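Local coordinates for protein NADP-dependent alcohol dehydrogenase (Entamoeba histolytica, PDB 2OUI) that probably catalyses the zinc- and NADP-dependent interconversion of alcohols with aldehydes or ketones, working as a tetramer, at residues L28-A33 with V62-K67; A85-W90 with F124-A129; L166-C171 with G235-V240; A191-A196 with A212-N217; I320-E325 with A342-P347. The protein carries 1 engineered substitution. All blocks are in the same frame, centred on the assembly; numbering follows the deposited sequence.

Interaction 1 (L28-A33 with V62-K67); sequences LVRPLA and VGQIVK
Arg30 and Gln64 project side by side from one face of an antiparallel strand pair, pointing the same way, and the end of the arginine closes on the amide. Its NE and NH2 both donate to Gln64 OE1, NH2 at 2.6 Å and NE at 2.8 Å, so one oxygen takes two N-H groups. The oxygen lies at the edge of the guanidinium, in its plane, whereas the amide is turned by 48° and both nitrogens reach it from the same face. The arginine starts with CG between its backbone N and carbonyl carbon (chi1 69°) and then runs extended, which carries the guanidinium alongside the glutamine. Val66 CG1 packs on Arg30 CD at 3.7 Å. On the same face Leu28 lies parallel to Lys67, CD1 against CD, while on the other face Val29 CG2 meets Ile65 CD1 at 3.9 Å. Two classic beta bulges interrupt the register: Leu32 and Ala33 both donate to Val62 O, and Val66 and Lys67 stand across from Leu28, Lys67 N bonding weakly. NH2 of Arg30 also has a salt bridge to Asp355, and Gln64 NE2 bonds to the carbonyls of Gly78 and Glu356. The pair lies in the mixed sheet of the GroES-like domain, with strand 124-126 beside 27-34, strand 80-83 beside 61-68, and helix 142-145 packed on Ala33 and Val62.

Interaction 2 (A85-W90 with F124-A129); sequences AITPDW and FHVNEA
Thr87 and Asn127 come closest in backbone at 7.0 Å between their CA atoms, as do Asp89 and Glu128, so no sheet pairing joins the irregular segment 85-90 to the end of strand 124-126. Glu128 sits at the N-cap position before helix 129-132. Side chains bridge the gap. Asn127 ND2 donates to Thr87 O at 3.1 Å; Thr87 O lies in the amide plane, but ND2 stands well above the plane of that carbonyl. Glu128 runs extended beyond CG and takes the backbone N of Trp90 on the syn side of OE1, at 2.9 Å and nearly straight (167°). The same oxygen lies at the edge of the indole, near CD1. Glu128 OE2 and Asp89 OD1, 4.5 Å apart, each accept a hydrogen bond from one water, which in turn accepts one from Asn127 ND2; this probably eases the repulsion between the carboxylates. Asp89 OD2 has a salt bridge to Lys111, and Trp90 NE1 bonds to Asn132. The indole also packs on Gln96 of a second subunit. Here side-chain to main-chain bonds tie a loop of the GroES-like domain to the strand-to-helix turn at 127-129.

Interaction 3 (L166-C171 with G235-V240); sequences LGDTVC and GVDKVV
Val236 opens the contact, its CG1 lying 4.1 Å from Thr169 CG2 and its CG2 lying near Cys171 CB. At Asp237 the chain turns a corner, and its backbone N donates to Thr169 O. The carboxylate answers in the other direction: Asp237 OD2 accepts the backbone N-H of Thr169 through its anti lone pair, at 2.7 Å and almost straight (175°). Asp237 OD1 is held by a salt bridge to Lys257. Lys238 follows with a side chain bent at chi2 (-67°) and chi4 (57°), a fold that brings NZ back to Asp168 OD2 at 2.7 Å, on the syn side and somewhat out of the carboxylate plane. A water links Asp168 OD1 to the same NZ, and Lys304 of a third subunit forms a salt bridge with OD1; the gathered cations would be expected to offset the nearness of Asp168 and Asp237. Lys238 pairs in parallel with Val170, its O accepting from Cys171 N at 3.0 Å. Val239 faces Cys171, with CG2 4.3 Å from Cys171 CB, and Val240 N closes the series on Cys171 O at 2.8 Å. Strands 170-173 and 236-241 are the two central neighbours of the six-stranded parallel sheet, the core of the Rossmann-type nucleotide-binding fold.

Interaction 4 (A191-A196 with A212-N217); sequences AGRIFA and ATDIIN
Arg193 and Asp214 form the salt bridge of this contact, a side-on grip in which NE meets OD1 at 3.0 Å and NH2 meets OD2 at 2.9 Å. Both bonds are nearly straight, yet the nitrogens come from above the carboxylate plane, which is turned 55° from the guanidinium; the oxygens themselves lie close to the guanidinium plane. Phe195 CZ covers one guanidinium face, 3.4 Å above its plane. With CG opposite the backbone N (chi1 -174°) and the chain extended to NE, the arginine spans from its loop to the aspartate. Thr213 OG1 links the two segments: it donates to Asp214 OD1 at 2.7 Å and accepts from Ile194 N at 2.9 Å. Backbone bonds follow the parallel pairing, Ile194 O taking both Thr213 N and Asp214 N, Asp214 O taking Ala196 N, and Ala196 O taking Ile216 N. Among the apolar contacts, Phe195 CD2 lies 3.8 Å from Ile216 CG1. Ala196 CB meets Ile215 CD1 and Ala212 CB on the sheet's other face. Strand 214-216 is outermost, within this chain, in the parallel sheet and is joined to 194-197 through helix 201-209, a beta-alpha-beta crossover; that helix covers Ile215, while helix 223-230 covers Phe195 and Ile216.

Interaction 5 (I320-E325 with A342-P347); sequences ITHRFE and ADLIKP
Thr321 OG1 accepts the backbone N of Ile345 in a nearly straight bond (177°) of 3.0 Å. The hydroxyl reaches this N-H because OG1 sits between its own backbone N and carbonyl carbon (chi1 50°), while CG2 packs on Ile345 CB at 3.8 Å. A second bond of 2.8 Å joins OG1 to His322 ND1, at the edge of the imidazole and in its plane, which would help hold the ring's rotation. Thr321 N donates to Lys346 O at 3.0 Å. A bulge shifts the parallel register before His322 pairs with Pro347, and His322 N is buried without a partner. His322 CE1 lies 3.8 Å from Leu344 CA, and Phe324 turns its edge to Pro347 CB at 4.1 Å. Lys346 NZ is satisfied outside the two segments, by Pro36 O and a salt bridge with Glu60. In this beta-alpha-beta unit, closed through helix 329-339, one threonine hydroxyl thus secures the approach to strand 346-350, where proline supplies no N-H, so side-chain chemistry supplements the single backbone bond between the two segments.

How the interactions relate
Interactions 3 and 4 belong to the parallel sheet of the nucleotide-binding domain, meeting where strands 170-173 and 194-197 pair; their centres are 9 Å apart and both touch the third subunit. Interactions 1, 2 and 5 reach the mixed sheet of the catalytic half: 1 and 2 touch where strand 27-34 pairs with 124-126, whereas 5 joins 346-350, another neighbour of 27-34, without touching either. Interactions 1, 3 and 4 are buried strand pairings that also carry polar side-chain grips, an amide clasped by arginine in 1 and salt bridges in 3 and 4. Interactions 2 and 5, partly buried, depend more on side-chain to backbone bonds, with a bridging water in 2.

Interaction 1 (L28-A33 with V62-K67)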
# COMPACT_ATOMS: atom_id res chain seq x y z
N LEU A 28 -32.75 17.57 5.78
CA LEU A 28 -33.88 16.68 5.82
C LEU A 28 -34.23 16.33 4.38
O LEU A 28 -34.23 17.21 3.51
CB LEU A 28 -35.08 17.34 6.50
CG LEU A 28 -34.89 17.76 7.96
CD1 LEU A 28 -36.21 18.24 8.52
CD2 LEU A 28 -34.34 16.59 8.83
N VAL A 29 -34.53 15.05 4.13
CA VAL A 29 -34.68 14.53 2.78
C VAL A 29 -35.97 13.71 2.67
O VAL A 29 -36.30 12.94 3.58
CB VAL A 29 -33.43 13.63 2.41
CG1 VAL A 29 -33.54 13.03 1.00
CG2 VAL A 29 -32.14 14.41 2.54
N ARG A 30 -36.71 13.88 1.57
CA ARG A 30 -37.87 13.01 1.28
C ARG A 30 -37.47 11.99 0.21
O ARG A 30 -36.71 12.33 -0.72
CB ARG A 30 -39.09 13.85 0.85
CG ARG A 30 -38.96 14.52 -0.50
CD ARG A 30 -40.24 15.38 -0.77
NE ARG A 30 -40.23 16.05 -2.07
CZ ARG A 30 -41.18 16.88 -2.49
NH1 ARG A 30 -42.21 17.17 -1.71
NH2 ARG A 30 -41.10 17.43 -3.71
N PRO A 31 -37.91 10.72 0.35
CA PRO A 31 -37.48 9.70 -0.64
C PRO A 31 -38.17 9.80 -2.00
O PRO A 31 -39.39 10.03 -2.06
CB PRO A 31 -37.90 8.38 0.02
CG PRO A 31 -39.13 8.73 0.84
CD PRO A 31 -38.78 10.13 1.40
N LEU A 32 -37.38 9.60 -3.07
CA LEU A 32 -37.87 9.51 -4.45
C LEU A 32 -37.76 8.09 -4.99
O LEU A 32 -38.55 7.69 -5.81
CB LEU A 32 -37.07 10.42 -5.37
CG LEU A 32 -37.12 11.94 -5.14
CD1 LEU A 32 -36.18 12.58 -6.13
CD2 LEU A 32 -38.55 12.44 -5.31
N ALA A 33 -36.76 7.35 -4.54
CA ALA A 33 -36.67 5.93 -4.88
C ALA A 33 -36.01 5.22 -3.71
O ALA A 33 -35.09 5.77 -3.08
CB ALA A 33 -35.90 5.71 -6.19
N VAL A 62 -32.61 7.42 -3.10
CA VAL A 62 -32.37 8.65 -3.86
C VAL A 62 -33.47 9.57 -3.34
O VAL A 62 -34.60 9.12 -3.16
CB VAL A 62 -32.53 8.43 -5.37
CG1 VAL A 62 -32.67 9.75 -6.14
CG2 VAL A 62 -31.35 7.60 -5.90
N GLY A 63 -33.14 10.81 -3.02
CA GLY A 63 -34.12 11.64 -2.34
C GLY A 63 -34.06 13.07 -2.78
O GLY A 63 -33.28 13.43 -3.66
N GLN A 64 -34.92 13.88 -2.19
CA GLN A 64 -34.99 15.30 -2.51
C GLN A 64 -34.87 16.10 -1.21
O GLN A 64 -35.58 15.81 -0.23
CB GLN A 64 -36.32 15.58 -3.23
CG GLN A 64 -36.43 17.01 -3.74
CD GLN A 64 -37.64 17.22 -4.63
OE1 GLN A 64 -38.71 16.65 -4.37
NE2 GLN A 64 -37.50 18.07 -5.65
N ILE A 65 -33.99 17.09 -1.19
CA ILE A 65 -33.84 17.96 -0.00
C ILE A 65 -35.10 18.77 0.30
O ILE A 65 -35.60 19.46 -0.58
CB ILE A 65 -32.68 18.97 -0.18
CG1 ILE A 65 -31.41 18.24 -0.68
CG2 ILE A 65 -32.42 19.76 1.12
CD1 ILE A 65 -30.83 17.28 0.30
N VAL A 66 -35.59 18.68 1.54
CA VAL A 66 -36.75 19.48 1.99
C VAL A 66 -36.35 20.55 3.01
O VAL A 66 -37.09 21.49 3.23
CB VAL A 66 -37.94 18.61 2.53
CG1 VAL A 66 -38.46 17.72 1.43
CG2 VAL A 66 -37.52 17.76 3.74
N LYS A 67 -35.18 20.40 3.64
CA LYS A 67 -34.69 21.41 4.59
C LYS A 67 -33.20 21.29 4.72
O LYS A 67 -32.69 20.19 4.72
CB LYS A 67 -35.30 21.18 5.97
CG LYS A 67 -35.06 22.33 6.97
CD LYS A 67 -35.75 22.05 8.30
CE LYS A 67 -35.59 23.22 9.28
NZ LYS A 67 -35.95 24.54 8.66

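Interaction 2 (A85-W90 with F124-A129)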
# COMPACT_ATOMS: atom_id res chain seq x y z
N ALA A 85 -25.63 4.60 1.95
CA ALA A 85 -26.09 3.88 3.15
C ALA A 85 -25.25 4.31 4.36
O ALA A 85 -25.75 4.33 5.49
CB ALA A 85 -25.98 2.35 2.97
N ILE A 86 -23.97 4.61 4.10
CA ILE A 86 -23.00 4.99 5.14
C ILE A 86 -22.79 6.48 5.07
O ILE A 86 -22.46 7.04 4.00
CB ILE A 86 -21.64 4.20 5.02
CG1 ILE A 86 -21.75 2.80 5.69
CG2 ILE A 86 -20.49 4.95 5.72
CD1 ILE A 86 -22.92 1.92 5.24
N THR A 87 -23.06 7.14 6.19
CA THR A 87 -23.01 8.61 6.28
C THR A 87 -22.10 8.94 7.47
O THR A 87 -22.57 9.19 8.59
CB THR A 87 -24.42 9.23 6.51
OG1 THR A 87 -25.02 8.60 7.65
CG2 THR A 87 -25.34 9.06 5.30
N PRO A 88 -20.77 8.95 7.25
CA PRO A 88 -19.83 9.10 8.37
C PRO A 88 -19.87 10.45 9.11
O PRO A 88 -20.38 11.47 8.60
CB PRO A 88 -18.45 8.95 7.68
CG PRO A 88 -18.73 8.19 6.42
CD PRO A 88 -20.08 8.77 5.97
N ASP A 89 -19.34 10.44 10.32
CA ASP A 89 -19.01 11.67 11.06
C ASP A 89 -17.54 11.89 10.70
O ASP A 89 -16.65 11.21 11.24
CB ASP A 89 -19.13 11.43 12.56
CG ASP A 89 -20.46 10.73 12.96
OD1 ASP A 89 -21.53 11.38 12.92
OD2 ASP A 89 -20.41 9.52 13.31
N TRP A 90 -17.30 12.79 9.76
CA TRP A 90 -15.98 12.87 9.10
C TRP A 90 -14.80 13.34 9.99
O TRP A 90 -13.64 13.15 9.62
CB TRP A 90 -16.10 13.69 7.79
CG TRP A 90 -16.83 12.91 6.74
CD1 TRP A 90 -18.18 12.95 6.47
CD2 TRP A 90 -16.27 11.93 5.88
NE1 TRP A 90 -18.48 12.05 5.46
CE2 TRP A 90 -17.32 11.42 5.08
CE3 TRP A 90 -14.96 11.44 5.69
CZ2 TRP A 90 -17.11 10.43 4.11
CZ3 TRP A 90 -14.75 10.46 4.72
CH2 TRP A 90 -15.81 9.95 3.96
N PHE A 124 -36.44 11.85 6.12
CA PHE A 124 -35.37 11.33 6.98
C PHE A 124 -34.23 12.33 7.12
O PHE A 124 -34.20 13.36 6.42
CB PHE A 124 -34.89 9.95 6.50
CG PHE A 124 -34.39 9.93 5.09
CD1 PHE A 124 -33.07 10.26 4.80
CD2 PHE A 124 -35.25 9.56 4.05
CE1 PHE A 124 -32.61 10.24 3.48
CE2 PHE A 124 -34.79 9.53 2.73
CZ PHE A 124 -33.47 9.86 2.45
N HIS A 125 -33.31 12.03 8.04
CA HIS A 125 -32.32 12.97 8.47
C HIS A 125 -30.94 12.50 7.99
O HIS A 125 -30.58 11.32 8.15
CB HIS A 125 -32.35 13.08 9.99
CG HIS A 125 -31.27 13.95 10.57
ND1 HIS A 125 -29.97 13.52 10.75
CD2 HIS A 125 -31.32 15.22 11.06
CE1 HIS A 125 -29.26 14.50 11.29
NE2 HIS A 125 -30.06 15.54 11.49
N VAL A 126 -30.16 13.43 7.45
CA VAL A 126 -28.79 13.15 7.04
C VAL A 126 -27.82 14.05 7.82
O VAL A 126 -27.92 15.28 7.75
CB VAL A 126 -28.59 13.37 5.52
CG1 VAL A 126 -27.14 13.03 5.10
CG2 VAL A 126 -29.61 12.57 4.72
N ASN A 127 -26.88 13.44 8.55
CA ASN A 127 -25.84 14.22 9.26
C ASN A 127 -24.76 14.68 8.30
O ASN A 127 -24.48 13.99 7.33
CB ASN A 127 -25.18 13.36 10.34
CG ASN A 127 -24.60 12.09 9.77
OD1 ASN A 127 -25.32 11.22 9.27
ND2 ASN A 127 -23.27 11.98 9.82
N GLU A 128 -24.12 15.83 8.58
CA GLU A 128 -23.03 16.33 7.71
C GLU A 128 -23.41 16.27 6.22
O GLU A 128 -22.72 15.66 5.39
CB GLU A 128 -21.71 15.59 8.03
CG GLU A 128 -21.20 16.02 9.42
CD GLU A 128 -19.96 15.28 9.85
OE1 GLU A 128 -19.12 14.96 8.98
OE2 GLU A 128 -19.82 15.06 11.08
N ALA A 129 -24.51 16.94 5.88
CA ALA A 129 -25.11 16.78 4.56
C ALA A 129 -24.21 17.19 3.37
O ALA A 129 -24.26 16.55 2.32
CB ALA A 129 -26.45 17.53 4.49
O HOH W 1 -22.03 13.81 12.02

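Interaction 3 (L166-C171 with G235-V240)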
# COMPACT_ATOMS: atom_id res chain seq x y z
N LEU A 166 -4.51 -6.77 -12.01
CA LEU A 166 -4.71 -7.00 -13.43
C LEU A 166 -4.39 -8.43 -13.82
O LEU A 166 -3.29 -8.93 -13.53
CB LEU A 166 -3.86 -6.04 -14.27
CG LEU A 166 -4.28 -4.56 -14.28
CD1 LEU A 166 -3.13 -3.63 -14.76
CD2 LEU A 166 -5.54 -4.36 -15.13
N GLY A 167 -5.37 -9.07 -14.47
CA GLY A 167 -5.26 -10.46 -14.90
C GLY A 167 -5.48 -11.53 -13.84
O GLY A 167 -5.40 -12.72 -14.15
N ASP A 168 -5.81 -11.13 -12.60
CA ASP A 168 -6.03 -12.09 -11.51
C ASP A 168 -7.21 -13.02 -11.82
O ASP A 168 -8.19 -12.59 -12.44
CB ASP A 168 -6.36 -11.38 -10.19
CG ASP A 168 -5.13 -11.07 -9.35
OD1 ASP A 168 -4.03 -11.58 -9.65
OD2 ASP A 168 -5.29 -10.34 -8.36
N THR A 169 -7.10 -14.27 -11.39
CA THR A 169 -8.22 -15.19 -11.45
C THR A 169 -8.92 -15.04 -10.08
O THR A 169 -8.29 -15.18 -9.03
CB THR A 169 -7.72 -16.63 -11.67
OG1 THR A 169 -7.12 -16.72 -12.98
CG2 THR A 169 -8.86 -17.66 -11.56
N VAL A 170 -10.22 -14.78 -10.10
CA VAL A 170 -10.92 -14.37 -8.90
C VAL A 170 -12.12 -15.29 -8.72
O VAL A 170 -12.71 -15.74 -9.73
CB VAL A 170 -11.39 -12.89 -9.02
CG1 VAL A 170 -12.38 -12.48 -7.87
CG2 VAL A 170 -10.16 -11.91 -9.06
N CYS A 171 -12.47 -15.57 -7.47
CA CYS A 171 -13.76 -16.23 -7.20
C CYS A 171 -14.62 -15.29 -6.35
O CYS A 171 -14.15 -14.76 -5.35
CB CYS A 171 -13.57 -17.53 -6.43
SG CYS A 171 -15.12 -18.40 -6.11
N GLY A 235 -5.68 -23.40 -7.33
CA GLY A 235 -6.53 -22.44 -6.62
C GLY A 235 -6.63 -21.14 -7.38
O GLY A 235 -6.05 -20.99 -8.46
N VAL A 236 -7.38 -20.19 -6.83
CA VAL A 236 -7.56 -18.88 -7.46
C VAL A 236 -6.67 -17.86 -6.78
O VAL A 236 -6.15 -18.11 -5.69
CB VAL A 236 -9.05 -18.43 -7.37
CG1 VAL A 236 -9.95 -19.43 -8.06
CG2 VAL A 236 -9.49 -18.25 -5.89
N ASP A 237 -6.49 -16.69 -7.41
CA ASP A 237 -5.60 -15.65 -6.87
C ASP A 237 -6.21 -14.89 -5.71
O ASP A 237 -5.52 -14.62 -4.72
CB ASP A 237 -5.22 -14.65 -7.97
CG ASP A 237 -4.43 -15.29 -9.09
OD1 ASP A 237 -3.43 -15.99 -8.80
OD2 ASP A 237 -4.80 -15.15 -10.27
N LYS A 238 -7.49 -14.50 -5.85
CA LYS A 238 -8.19 -13.66 -4.87
C LYS A 238 -9.64 -14.16 -4.75
O LYS A 238 -10.19 -14.74 -5.69
CB LYS A 238 -8.22 -12.20 -5.35
CG LYS A 238 -6.82 -11.59 -5.70
CD LYS A 238 -5.89 -11.41 -4.48
CE LYS A 238 -4.42 -11.33 -4.92
NZ LYS A 238 -4.18 -10.23 -5.88
N VAL A 239 -10.25 -13.91 -3.60
CA VAL A 239 -11.63 -14.36 -3.34
C VAL A 239 -12.43 -13.21 -2.70
O VAL A 239 -11.94 -12.55 -1.78
CB VAL A 239 -11.67 -15.61 -2.40
CG1 VAL A 239 -13.12 -15.97 -2.05
CG2 VAL A 239 -10.97 -16.81 -3.03
N VAL A 240 -13.64 -12.98 -3.21
CA VAL A 240 -14.60 -12.06 -2.58
C VAL A 240 -15.73 -12.91 -2.00
O VAL A 240 -16.22 -13.84 -2.64
CB VAL A 240 -15.22 -11.05 -3.60
CG1 VAL A 240 -16.20 -10.13 -2.89
CG2 VAL A 240 -14.13 -10.24 -4.33
O HOH W 2 -2.06 -11.29 -7.81

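Interaction 4 (A191-A196 with A212-N217)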
# COMPACT_ATOMS: atom_id res chain seq x y z
N ALA A 191 -9.69 -8.06 -13.31
CA ALA A 191 -9.69 -9.54 -13.25
C ALA A 191 -9.96 -10.17 -14.60
O ALA A 191 -10.72 -9.62 -15.44
CB ALA A 191 -10.73 -10.06 -12.17
N GLY A 192 -9.34 -11.33 -14.83
CA GLY A 192 -9.48 -12.07 -16.06
C GLY A 192 -10.54 -13.14 -15.85
O GLY A 192 -11.74 -12.88 -16.02
N ARG A 193 -10.12 -14.33 -15.46
CA ARG A 193 -11.10 -15.37 -15.21
C ARG A 193 -11.81 -15.05 -13.89
O ARG A 193 -11.15 -14.76 -12.87
CB ARG A 193 -10.40 -16.73 -15.15
CG ARG A 193 -11.34 -17.89 -15.03
CD ARG A 193 -10.61 -19.20 -15.35
NE ARG A 193 -11.56 -20.27 -15.62
CZ ARG A 193 -11.25 -21.55 -15.67
NH1 ARG A 193 -9.98 -21.94 -15.47
NH2 ARG A 193 -12.19 -22.45 -15.92
N ILE A 194 -13.15 -15.06 -13.90
CA ILE A 194 -13.92 -14.82 -12.68
C ILE A 194 -14.92 -15.96 -12.46
O ILE A 194 -15.82 -16.15 -13.29
CB ILE A 194 -14.67 -13.43 -12.69
CG1 ILE A 194 -13.70 -12.27 -12.79
CG2 ILE A 194 -15.48 -13.26 -11.41
CD1 ILE A 194 -14.39 -10.93 -13.17
N PHE A 195 -14.73 -16.73 -11.39
CA PHE A 195 -15.69 -17.76 -10.98
C PHE A 195 -16.74 -17.10 -10.11
O PHE A 195 -16.39 -16.32 -9.23
CB PHE A 195 -15.02 -18.85 -10.15
CG PHE A 195 -13.97 -19.63 -10.89
CD1 PHE A 195 -12.64 -19.22 -10.88
CD2 PHE A 195 -14.32 -20.76 -11.60
CE1 PHE A 195 -11.68 -19.96 -11.59
CE2 PHE A 195 -13.37 -21.50 -12.31
CZ PHE A 195 -12.04 -21.10 -12.29
N ALA A 196 -18.00 -17.42 -10.34
CA ALA A 196 -19.11 -16.85 -9.56
C ALA A 196 -19.88 -18.04 -8.96
O ALA A 196 -20.48 -18.83 -9.69
CB ALA A 196 -20.03 -16.02 -10.47
N ALA A 212 -18.44 -12.20 -15.14
CA ALA A 212 -18.11 -13.60 -14.75
C ALA A 212 -17.77 -14.42 -15.98
O ALA A 212 -18.36 -14.24 -17.05
CB ALA A 212 -19.27 -14.29 -14.03
N THR A 213 -16.86 -15.39 -15.83
CA THR A 213 -16.54 -16.29 -16.93
C THR A 213 -16.98 -17.72 -16.65
O THR A 213 -17.15 -18.51 -17.59
CB THR A 213 -15.02 -16.30 -17.25
OG1 THR A 213 -14.29 -16.61 -16.07
CG2 THR A 213 -14.54 -14.94 -17.72
N ASP A 214 -17.13 -18.07 -15.37
CA ASP A 214 -17.37 -19.46 -14.95
C ASP A 214 -18.37 -19.48 -13.79
O ASP A 214 -18.01 -19.13 -12.67
CB ASP A 214 -16.07 -20.12 -14.45
CG ASP A 214 -15.03 -20.28 -15.55
OD1 ASP A 214 -14.34 -19.28 -15.84
OD2 ASP A 214 -14.90 -21.41 -16.10
N ILE A 215 -19.60 -19.92 -14.05
CA ILE A 215 -20.57 -20.11 -12.98
C ILE A 215 -20.28 -21.43 -12.26
O ILE A 215 -20.18 -22.47 -12.90
CB ILE A 215 -22.03 -20.17 -13.52
CG1 ILE A 215 -22.40 -18.84 -14.20
CG2 ILE A 215 -23.01 -20.52 -12.39
CD1 ILE A 215 -22.18 -17.62 -13.32
N ILE A 216 -20.16 -21.37 -10.95
CA ILE A 216 -19.97 -22.57 -10.14
C ILE A 216 -21.23 -22.81 -9.30
O ILE A 216 -21.53 -22.06 -8.37
CB ILE A 216 -18.72 -22.42 -9.27
CG1 ILE A 216 -17.47 -22.20 -10.15
CG2 ILE A 216 -18.52 -23.65 -8.38
CD1 ILE A 216 -17.06 -23.40 -11.00
N ASN A 217 -21.97 -23.85 -9.69
CA ASN A 217 -23.21 -24.21 -9.05
C ASN A 217 -22.98 -25.45 -8.19
O ASN A 217 -22.57 -26.47 -8.70
CB ASN A 217 -24.27 -24.49 -10.13
CG ASN A 217 -25.66 -24.61 -9.55
OD1 ASN A 217 -25.88 -25.39 -8.63
ND2 ASN A 217 -26.61 -23.83 -10.07

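Interaction 5 (I320-E325 with A342-P347)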
# COMPACT_ATOMS: atom_id res chain seq x y z
N ILE A 320 -32.43 -4.78 -11.09
CA ILE A 320 -33.81 -4.46 -10.70
C ILE A 320 -34.78 -5.49 -11.28
O ILE A 320 -34.99 -5.56 -12.51
CB ILE A 320 -34.20 -3.06 -11.17
CG1 ILE A 320 -33.27 -2.00 -10.57
CG2 ILE A 320 -35.68 -2.74 -10.81
CD1 ILE A 320 -33.43 -0.61 -11.21
N THR A 321 -35.41 -6.26 -10.41
CA THR A 321 -36.33 -7.30 -10.86
C THR A 321 -37.80 -7.00 -10.57
O THR A 321 -38.68 -7.58 -11.19
CB THR A 321 -35.99 -8.65 -10.23
OG1 THR A 321 -35.86 -8.49 -8.80
CG2 THR A 321 -34.67 -9.19 -10.81
N HIS A 322 -38.04 -6.13 -9.60
CA HIS A 322 -39.39 -5.85 -9.13
C HIS A 322 -39.50 -4.35 -8.94
O HIS A 322 -38.63 -3.74 -8.32
CB HIS A 322 -39.63 -6.51 -7.78
CG HIS A 322 -39.68 -8.01 -7.83
ND1 HIS A 322 -38.55 -8.79 -7.93
CD2 HIS A 322 -40.73 -8.86 -7.76
CE1 HIS A 322 -38.90 -10.06 -7.94
NE2 HIS A 322 -40.22 -10.13 -7.84
N ARG A 323 -40.58 -3.76 -9.45
CA ARG A 323 -40.79 -2.32 -9.36
C ARG A 323 -42.15 -2.01 -8.73
O ARG A 323 -43.17 -2.57 -9.17
CB ARG A 323 -40.71 -1.68 -10.75
CG ARG A 323 -39.32 -1.74 -11.38
CD ARG A 323 -39.33 -1.26 -12.83
NE ARG A 323 -38.11 -1.63 -13.54
CZ ARG A 323 -37.02 -0.86 -13.64
NH1 ARG A 323 -36.99 0.34 -13.06
NH2 ARG A 323 -35.96 -1.30 -14.30
N PHE A 324 -42.17 -1.14 -7.72
CA PHE A 324 -43.40 -0.75 -6.99
C PHE A 324 -43.56 0.77 -7.06
O PHE A 324 -42.60 1.50 -7.30
CB PHE A 324 -43.26 -1.12 -5.50
CG PHE A 324 -43.20 -2.61 -5.22
CD1 PHE A 324 -41.99 -3.24 -5.06
CD2 PHE A 324 -44.37 -3.34 -5.07
CE1 PHE A 324 -41.91 -4.63 -4.81
CE2 PHE A 324 -44.33 -4.72 -4.81
CZ PHE A 324 -43.10 -5.36 -4.68
N GLU A 325 -44.77 1.26 -6.82
CA GLU A 325 -44.98 2.69 -6.69
C GLU A 325 -45.64 2.95 -5.35
O GLU A 325 -46.61 2.28 -5.00
CB GLU A 325 -45.93 3.21 -7.78
CG GLU A 325 -45.47 2.95 -9.20
CD GLU A 325 -44.44 3.96 -9.68
OE1 GLU A 325 -44.57 5.16 -9.32
OE2 GLU A 325 -43.52 3.56 -10.43
N ALA A 342 -37.56 -17.01 -6.72
CA ALA A 342 -36.53 -17.29 -7.74
C ALA A 342 -36.24 -16.09 -8.65
O ALA A 342 -35.12 -15.89 -9.13
CB ALA A 342 -36.95 -18.50 -8.58
N ASP A 343 -37.30 -15.32 -8.85
CA ASP A 343 -37.42 -14.11 -9.64
C ASP A 343 -36.55 -12.93 -9.16
O ASP A 343 -36.30 -11.98 -9.92
CB ASP A 343 -38.90 -13.69 -9.48
CG ASP A 343 -39.45 -12.92 -10.67
OD1 ASP A 343 -38.76 -12.03 -11.21
OD2 ASP A 343 -40.61 -13.20 -11.05
N LEU A 344 -36.08 -12.99 -7.91
CA LEU A 344 -35.60 -11.81 -7.20
C LEU A 344 -34.11 -11.57 -7.33
O LEU A 344 -33.30 -12.49 -7.21
CB LEU A 344 -35.96 -11.92 -5.70
CG LEU A 344 -35.41 -10.82 -4.76
CD1 LEU A 344 -36.25 -9.58 -4.91
CD2 LEU A 344 -35.41 -11.25 -3.31
N ILE A 345 -33.76 -10.30 -7.60
CA ILE A 345 -32.43 -9.77 -7.29
C ILE A 345 -32.68 -8.56 -6.37
O ILE A 345 -32.46 -8.65 -5.17
CB ILE A 345 -31.62 -9.38 -8.57
CG1 ILE A 345 -31.42 -10.63 -9.46
CG2 ILE A 345 -30.27 -8.73 -8.16
CD1 ILE A 345 -30.76 -10.36 -10.81
N LYS A 346 -33.23 -7.47 -6.90
CA LYS A 346 -33.42 -6.28 -6.08
C LYS A 346 -34.73 -5.57 -6.47
O LYS A 346 -34.95 -5.31 -7.64
CB LYS A 346 -32.21 -5.36 -6.29
CG LYS A 346 -32.02 -4.29 -5.28
CD LYS A 346 -31.47 -4.81 -3.97
CE LYS A 346 -31.24 -3.61 -3.08
NZ LYS A 346 -30.70 -3.98 -1.74
N PRO A 347 -35.63 -5.32 -5.50
CA PRO A 347 -36.80 -4.48 -5.77
C PRO A 347 -36.48 -3.00 -5.58
O PRO A 347 -35.55 -2.63 -4.84
CB PRO A 347 -37.81 -4.91 -4.71
CG PRO A 347 -37.10 -5.96 -3.84
CD PRO A 347 -35.63 -5.80 -4.11
O HOH W 3 -38.03 -9.77 -13.39